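Local coordinates for integron cassette protein Vpc_cass2 (Vibrio paracholerae, PDB 3JRT) that is of unknown function, an all-helical integron cassette protein that pairs with a second copy of itself and whose fold may offer distinct interaction sites, at residues Val79-Arg83 against Ile120-Arg124. Sequence-based numbering, arbitrary orientation.
Sequences VINCR and IKKLR
Val79 fits against the backbone of the helical turn Ile120-Arg124: its CB lies 3.5 Å from Ile120 O, while CG2 rests 3.5 Å from Arg124 N and also reaches Leu123 CB. Ile120 CG2 sits beside Val79 CB, Cys82 CB and Arg83 CD, the last 3.8 Å away. The axes of the segments 79-83 and 120-124 approach to 8.7 Å, with a signed crossing angle of -119°.

Two arginines extend this apolar packing with their aliphatic stems. Bends at chi2 and chi3 fold Arg124 back across Arg83 at about a right angle, bringing Arg124 NH1 to 3.3 Å from Arg83 CB and laying Arg83 CG over one guanidinium face, toward its rim. The extended Lys121 chain covers a face of the Arg83 guanidinium, with its CD over the centre; the two guanidinium planes stand 74° apart.

Polar links run through water. One water donates to Ile80 O and accepts from Arg124 NH1 at 2.8 Å, lying in plane at the guanidinium edge. A second accepts from Arg83 NH2 and Arg124 NH2, bridging the two guanidinium groups; Lys121 NZ, 4.0 Å from Arg83 NH2, adds a third positive charge, and the cluster is probably somewhat repulsive.

Arg83 NH1 is hydrogen-bonded to Asn115 OD1 of helix 104-116. The contact packs helix 64-91 against helix 118-128, with Met150 of helix 140-151 against Val79 and Ile120, Phe159 of helix 157-163 against Ile120, and Cys127 of the second subunit packed on Ile80.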
# COMPACT_ATOMS: atom_id res chain seq x y z
N VAL A 79 -0.19 6.31 5.15
CA VAL A 79 -0.01 6.02 6.57
C VAL A 79 1.22 5.15 6.82
O VAL A 79 1.96 5.36 7.78
CB VAL A 79 -1.30 5.49 7.28
CG1 VAL A 79 -2.45 6.52 7.11
CG2 VAL A 79 -1.72 4.10 6.77
N ILE A 80 1.44 4.17 5.95
CA ILE A 80 2.63 3.34 6.06
C ILE A 80 3.88 4.21 6.01
O ILE A 80 4.81 4.03 6.78
CB ILE A 80 2.68 2.25 4.96
CG1 ILE A 80 1.78 1.07 5.34
CG2 ILE A 80 4.14 1.80 4.68
CD1 ILE A 80 1.38 0.19 4.11
N ASN A 81 3.90 5.19 5.12
CA ASN A 81 5.07 6.04 4.99
C ASN A 81 5.23 7.12 6.06
O ASN A 81 6.34 7.44 6.47
CB ASN A 81 5.17 6.61 3.59
CG ASN A 81 5.65 5.56 2.61
OD1 ASN A 81 6.79 5.16 2.67
ND2 ASN A 81 4.77 5.09 1.77
N CYS A 82 4.11 7.67 6.52
CA CYS A 82 4.16 8.58 7.64
C CYS A 82 4.77 7.88 8.85
O CYS A 82 5.63 8.45 9.51
CB CYS A 82 2.78 9.13 7.97
SG CYS A 82 2.22 10.38 6.79
N ARG A 83 4.33 6.66 9.13
CA ARG A 83 4.88 5.92 10.26
C ARG A 83 6.38 5.63 10.03
O ARG A 83 7.19 5.77 10.94
CB ARG A 83 4.09 4.64 10.55
CG ARG A 83 2.67 4.86 11.02
CD ARG A 83 2.57 5.89 12.19
NE ARG A 83 3.49 5.55 13.27
CZ ARG A 83 3.63 6.23 14.40
NH1 ARG A 83 2.89 7.30 14.66
NH2 ARG A 83 4.52 5.82 15.29
N ILE A 120 -3.62 7.68 11.91
CA ILE A 120 -2.53 7.25 11.04
C ILE A 120 -1.97 5.89 11.45
O ILE A 120 -1.90 4.97 10.64
CB ILE A 120 -1.39 8.28 11.00
CG1 ILE A 120 -1.87 9.54 10.28
CG2 ILE A 120 -0.16 7.69 10.26
CD1 ILE A 120 -0.80 10.62 10.09
N LYS A 121 -1.61 5.77 12.72
CA LYS A 121 -1.08 4.52 13.25
C LYS A 121 -2.15 3.44 13.21
O LYS A 121 -1.88 2.31 12.82
CB LYS A 121 -0.58 4.74 14.68
CG LYS A 121 0.43 3.73 15.17
CD LYS A 121 0.91 4.11 16.58
CE LYS A 121 2.11 3.29 17.02
NZ LYS A 121 2.73 3.83 18.27
N LYS A 122 -3.36 3.79 13.61
CA LYS A 122 -4.47 2.84 13.60
C LYS A 122 -4.69 2.26 12.20
O LYS A 122 -4.84 1.05 12.05
CB LYS A 122 -5.77 3.49 14.08
CG LYS A 122 -5.77 3.94 15.52
CD LYS A 122 -7.21 4.25 15.99
CE LYS A 122 -7.21 5.09 17.25
NZ LYS A 122 -8.60 5.38 17.76
N LEU A 123 -4.72 3.11 11.19
CA LEU A 123 -4.89 2.64 9.82
C LEU A 123 -3.70 1.80 9.36
O LEU A 123 -3.88 0.72 8.78
CB LEU A 123 -5.15 3.82 8.87
CG LEU A 123 -6.55 4.45 9.06
CD1 LEU A 123 -6.62 5.90 8.60
CD2 LEU A 123 -7.58 3.62 8.32
N ARG A 124 -2.49 2.27 9.62
CA ARG A 124 -1.29 1.51 9.27
C ARG A 124 -1.37 0.10 9.84
O ARG A 124 -1.24 -0.91 9.11
CB ARG A 124 -0.04 2.22 9.79
CG ARG A 124 1.29 1.73 9.14
CD ARG A 124 1.74 0.40 9.73
NE ARG A 124 1.89 0.48 11.18
CZ ARG A 124 2.98 0.93 11.80
NH1 ARG A 124 4.02 1.35 11.09
NH2 ARG A 124 3.04 0.97 13.13
O HOH W 1 4.65 1.88 8.42
O HOH W 2 5.06 3.20 14.28